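Long-range contact in endoglucanase (Clostridium thermocellum, PDB 2YIK), which probably hydrolyses internal beta-1,4-glucosidic bonds of cellulose, as a family 9 glycoside hydrolase of a cellulose-degrading bacterium: residues F361-S373 / A403-Y417. Sequence-based numbering, arbitrary orientation.
Sequences FWKPIQDLLDKWS and ALVYDKHHGDTPSKY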
# COMPACT_ATOMS: atom_id res chain seq x y z
N PHE A 361 8.23 19.60 12.59
CA PHE A 361 7.61 18.45 11.96
C PHE A 361 8.17 18.00 10.61
O PHE A 361 8.15 16.81 10.33
CB PHE A 361 6.08 18.65 11.93
CG PHE A 361 5.44 18.54 13.29
CD1 PHE A 361 5.42 17.31 13.96
CD2 PHE A 361 4.91 19.66 13.93
CE1 PHE A 361 4.89 17.21 15.25
CE2 PHE A 361 4.37 19.56 15.23
CZ PHE A 361 4.36 18.34 15.89
N TRP A 362 8.68 18.92 9.81
CA TRP A 362 9.27 18.53 8.52
C TRP A 362 10.74 18.10 8.63
O TRP A 362 11.26 17.45 7.72
CB TRP A 362 9.19 19.68 7.50
CG TRP A 362 7.88 19.79 6.78
CD1 TRP A 362 7.03 20.86 6.78
CD2 TRP A 362 7.28 18.81 5.92
NE1 TRP A 362 5.95 20.61 5.98
CE2 TRP A 362 6.07 19.35 5.44
CE3 TRP A 362 7.64 17.51 5.51
CZ2 TRP A 362 5.21 18.66 4.57
CZ3 TRP A 362 6.79 16.82 4.64
CH2 TRP A 362 5.59 17.40 4.19
N LYS A 363 11.40 18.46 9.73
CA LYS A 363 12.81 18.14 9.91
C LYS A 363 13.15 16.65 9.80
O LYS A 363 14.14 16.29 9.16
CB LYS A 363 13.32 18.71 11.25
CG LYS A 363 14.82 18.57 11.48
CD LYS A 363 15.61 19.10 10.29
CE LYS A 363 17.11 19.16 10.60
NZ LYS A 363 17.84 19.76 9.44
N PRO A 364 12.35 15.77 10.41
CA PRO A 364 12.70 14.35 10.28
C PRO A 364 12.72 13.86 8.83
O PRO A 364 13.51 12.99 8.47
CB PRO A 364 11.62 13.65 11.11
CG PRO A 364 11.32 14.66 12.17
CD PRO A 364 11.25 15.95 11.37
N ILE A 365 11.85 14.43 8.00
CA ILE A 365 11.79 14.05 6.60
C ILE A 365 12.89 14.75 5.80
O ILE A 365 13.37 14.22 4.80
CB ILE A 365 10.38 14.36 6.01
CG1 ILE A 365 9.41 13.24 6.41
CG2 ILE A 365 10.46 14.52 4.49
CD1 ILE A 365 9.79 11.86 5.88
N GLN A 366 13.30 15.93 6.25
CA GLN A 366 14.37 16.64 5.56
C GLN A 366 15.64 15.81 5.78
O GLN A 366 16.48 15.69 4.89
CB GLN A 366 14.55 18.06 6.11
CG GLN A 366 15.62 18.85 5.37
CD GLN A 366 15.89 20.22 5.98
OE1 GLN A 366 16.85 20.89 5.60
NE2 GLN A 366 15.04 20.64 6.91
N ASP A 367 15.77 15.25 6.98
CA ASP A 367 16.92 14.41 7.32
C ASP A 367 16.90 13.12 6.51
O ASP A 367 17.93 12.65 6.04
CB ASP A 367 16.91 14.06 8.81
CG ASP A 367 17.30 15.22 9.69
OD1 ASP A 367 17.64 16.30 9.15
OD2 ASP A 367 17.28 15.07 10.93
N LEU A 368 15.71 12.54 6.35
CA LEU A 368 15.55 11.31 5.59
C LEU A 368 15.95 11.55 4.14
O LEU A 368 16.70 10.77 3.55
CB LEU A 368 14.09 10.85 5.64
CG LEU A 368 13.70 9.69 4.73
CD1 LEU A 368 14.40 8.41 5.20
CD2 LEU A 368 12.18 9.53 4.74
N LEU A 369 15.45 12.65 3.59
CA LEU A 369 15.74 13.00 2.21
C LEU A 369 17.19 13.39 1.95
O LEU A 369 17.73 13.09 0.89
CB LEU A 369 14.79 14.12 1.75
CG LEU A 369 13.34 13.66 1.58
CD1 LEU A 369 12.45 14.85 1.25
CD2 LEU A 369 13.25 12.61 0.47
N ASP A 370 17.83 14.06 2.91
CA ASP A 370 19.24 14.42 2.74
C ASP A 370 20.04 13.13 2.70
O ASP A 370 21.02 13.01 1.98
CB ASP A 370 19.75 15.27 3.91
CG ASP A 370 19.28 16.71 3.86
OD1 ASP A 370 18.93 17.19 2.76
OD2 ASP A 370 19.28 17.37 4.92
N LYS A 371 19.58 12.16 3.48
CA LYS A 371 20.24 10.87 3.57
C LYS A 371 20.12 10.11 2.25
O LYS A 371 21.13 9.63 1.71
CB LYS A 371 19.64 10.05 4.72
CG LYS A 371 20.53 8.91 5.22
CD LYS A 371 19.94 8.20 6.44
CE LYS A 371 19.96 9.09 7.67
NZ LYS A 371 19.63 8.33 8.90
N TRP A 372 18.90 10.01 1.72
CA TRP A 372 18.65 9.31 0.47
C TRP A 372 19.18 9.99 -0.80
O TRP A 372 19.72 9.34 -1.68
CB TRP A 372 17.14 9.04 0.29
CG TRP A 372 16.67 7.78 0.97
CD1 TRP A 372 16.40 7.61 2.30
CD2 TRP A 372 16.48 6.51 0.34
NE1 TRP A 372 16.05 6.30 2.54
CE2 TRP A 372 16.09 5.61 1.36
CE3 TRP A 372 16.59 6.04 -0.97
CZ2 TRP A 372 15.82 4.26 1.10
CZ3 TRP A 372 16.32 4.70 -1.23
CH2 TRP A 372 15.93 3.83 -0.20
N SER A 373 19.01 11.30 -0.88
CA SER A 373 19.44 12.05 -2.06
C SER A 373 20.84 12.62 -1.97
O SER A 373 21.39 13.05 -2.99
CB SER A 373 18.47 13.20 -2.32
OG SER A 373 18.57 14.20 -1.31
N ALA A 403 10.12 12.50 -1.49
CA ALA A 403 10.85 13.64 -2.04
C ALA A 403 9.90 14.61 -2.76
O ALA A 403 10.00 15.82 -2.59
CB ALA A 403 11.92 13.15 -3.00
N LEU A 404 8.99 14.05 -3.56
CA LEU A 404 8.04 14.85 -4.33
C LEU A 404 6.97 15.50 -3.44
O LEU A 404 6.51 16.60 -3.72
CB LEU A 404 7.42 13.97 -5.41
CG LEU A 404 8.50 13.46 -6.38
CD1 LEU A 404 8.05 12.19 -7.07
CD2 LEU A 404 8.82 14.56 -7.38
N VAL A 405 6.58 14.81 -2.37
CA VAL A 405 5.60 15.35 -1.44
C VAL A 405 6.22 16.53 -0.67
O VAL A 405 5.56 17.55 -0.43
CB VAL A 405 5.11 14.26 -0.45
CG1 VAL A 405 4.41 14.90 0.75
CG2 VAL A 405 4.17 13.30 -1.16
N TYR A 406 7.49 16.39 -0.30
CA TYR A 406 8.18 17.46 0.43
C TYR A 406 8.25 18.72 -0.43
O TYR A 406 7.96 19.82 0.05
CB TYR A 406 9.60 17.03 0.80
CG TYR A 406 10.35 18.07 1.62
CD1 TYR A 406 11.02 19.12 1.01
CD2 TYR A 406 10.37 17.99 3.01
CE1 TYR A 406 11.70 20.08 1.76
CE2 TYR A 406 11.05 18.94 3.78
CZ TYR A 406 11.71 19.98 3.15
OH TYR A 406 12.40 20.91 3.89
N ASP A 407 8.63 18.57 -1.69
CA ASP A 407 8.73 19.72 -2.58
C ASP A 407 7.38 20.35 -2.83
O ASP A 407 7.27 21.58 -2.93
CB ASP A 407 9.40 19.34 -3.91
CG ASP A 407 10.92 19.22 -3.78
OD1 ASP A 407 11.45 19.46 -2.68
OD2 ASP A 407 11.59 18.87 -4.78
N LYS A 408 6.34 19.53 -2.93
CA LYS A 408 5.01 20.06 -3.16
C LYS A 408 4.64 21.00 -2.02
O LYS A 408 4.11 22.09 -2.25
CB LYS A 408 3.96 18.95 -3.24
CG LYS A 408 2.54 19.50 -3.31
CD LYS A 408 1.48 18.42 -3.13
CE LYS A 408 0.11 19.05 -2.89
NZ LYS A 408 -0.93 18.04 -2.53
N HIS A 409 4.96 20.59 -0.80
CA HIS A 409 4.62 21.38 0.37
C HIS A 409 5.62 22.45 0.76
O HIS A 409 5.49 23.07 1.83
CB HIS A 409 4.33 20.43 1.52
CG HIS A 409 3.12 19.59 1.29
ND1 HIS A 409 1.84 20.08 1.39
CD2 HIS A 409 2.99 18.31 0.86
CE1 HIS A 409 0.97 19.15 1.04
NE2 HIS A 409 1.65 18.06 0.71
N HIS A 410 6.60 22.69 -0.09
CA HIS A 410 7.59 23.72 0.15
C HIS A 410 7.74 24.58 -1.10
O HIS A 410 8.79 24.62 -1.73
CB HIS A 410 8.95 23.11 0.54
CG HIS A 410 8.96 22.52 1.92
ND1 HIS A 410 8.40 21.29 2.20
CD2 HIS A 410 9.37 23.02 3.11
CE1 HIS A 410 8.47 21.06 3.50
NE2 HIS A 410 9.05 22.11 4.08
N GLY A 411 6.66 25.28 -1.46
CA GLY A 411 6.68 26.14 -2.62
C GLY A 411 6.10 25.47 -3.85
O GLY A 411 5.94 26.10 -4.90
N ASP A 412 5.78 24.18 -3.72
CA ASP A 412 5.24 23.40 -4.82
C ASP A 412 6.06 23.63 -6.09
O ASP A 412 5.53 23.96 -7.15
CB ASP A 412 3.77 23.76 -5.07
CG ASP A 412 3.05 22.76 -5.97
OD1 ASP A 412 3.58 21.64 -6.18
OD2 ASP A 412 1.95 23.07 -6.47
N THR A 413 7.37 23.45 -5.95
CA THR A 413 8.29 23.62 -7.07
C THR A 413 9.40 22.61 -6.83
O THR A 413 9.73 22.29 -5.69
CB THR A 413 8.85 25.08 -7.11
OG1 THR A 413 9.60 25.28 -8.31
CG2 THR A 413 9.77 25.34 -5.92
N PRO A 414 9.99 22.07 -7.92
CA PRO A 414 11.06 21.09 -7.73
C PRO A 414 12.34 21.67 -7.20
O PRO A 414 12.81 22.73 -7.64
CB PRO A 414 11.24 20.50 -9.12
CG PRO A 414 10.92 21.66 -10.01
CD PRO A 414 9.69 22.27 -9.35
N SER A 415 12.90 20.91 -6.28
CA SER A 415 14.14 21.23 -5.61
C SER A 415 15.10 20.07 -5.88
O SER A 415 14.83 19.20 -6.73
CB SER A 415 13.89 21.37 -4.08
OG SER A 415 13.75 20.11 -3.38
N LYS A 416 16.25 20.09 -5.21
CA LYS A 416 17.25 19.03 -5.34
C LYS A 416 16.58 17.68 -5.01
O LYS A 416 17.01 16.65 -5.52
CB LYS A 416 18.44 19.30 -4.40
CG LYS A 416 18.06 19.38 -2.91
CD LYS A 416 19.30 19.64 -2.05
CE LYS A 416 18.88 19.78 -0.59
NZ LYS A 416 20.03 20.10 0.31
N TYR A 417 15.54 17.67 -4.18
CA TYR A 417 14.88 16.40 -3.85
C TYR A 417 14.15 15.83 -5.07
O TYR A 417 14.40 14.69 -5.48
CB TYR A 417 13.91 16.54 -2.67
CG TYR A 417 14.60 16.94 -1.38
CD1 TYR A 417 15.87 16.45 -1.07
CD2 TYR A 417 13.99 17.82 -0.48
CE1 TYR A 417 16.52 16.83 0.09
CE2 TYR A 417 14.64 18.20 0.69
CZ TYR A 417 15.91 17.71 0.97
OH TYR A 417 16.56 18.11 2.12
O HOH W 1 21.01 16.99 0.72
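W362 and H410 meet edge to face: the imidazole comes edge-on over one face of the indole, its CE1 3.5 Å from W362 CD2, with the planes at 69°. What fixes the imidazole's rotation is a bond from H410 ND1 to the backbone O of Y406 (2.6 Å), lying close to the ring plane. Y406 also turns an edge toward the indole face, offset, its CD2 3.7 Å from W362 CE3. With CG anti to the backbone N (chi1 -177°), Y406 brings its CZ over the centre of the H410 ring, 3.4 Å above the imidazole plane; the imidazole therefore lies between phenol and indole. H409 places its CB beside W362 CZ2, while its ring, slid off the indole, hydrogen-bonds through NE2 to E140 OE1. W362 NE1 is hydrogen-bonded to D334 OD2, in helix 322-336.

Aliphatic contacts link this cluster to Y417. L369 splits its branches: CD1 rests on Y406 CB and CD2 on A403 CA (both 3.6 Å). Its CB sits over the face of the Y417 ring as a CH-pi contact, and K416 CG lies over the opposite face. The Y417 side chain sits as a knob in the hole formed by Q366, L369, D370 and S373 of helix 363-373.

The polar grip is at the phenol's end. Y417 OH donates to D370 OD1 (2.6 Å), meeting it from above the carboxylate plane. The same oxygen accepts from a water and forms a long salt bridge with K416 NZ (4.0 Å), which should favour its negative charge.

S415 OG N-caps helix 416-428 by accepting from Y417 N. Helix 363-373 packs across the end of one helix and the start of the next, its N-to-C direction 130° from that of 403-408, consistent with the (alpha/alpha)6 barrel of family 9 catalytic domains.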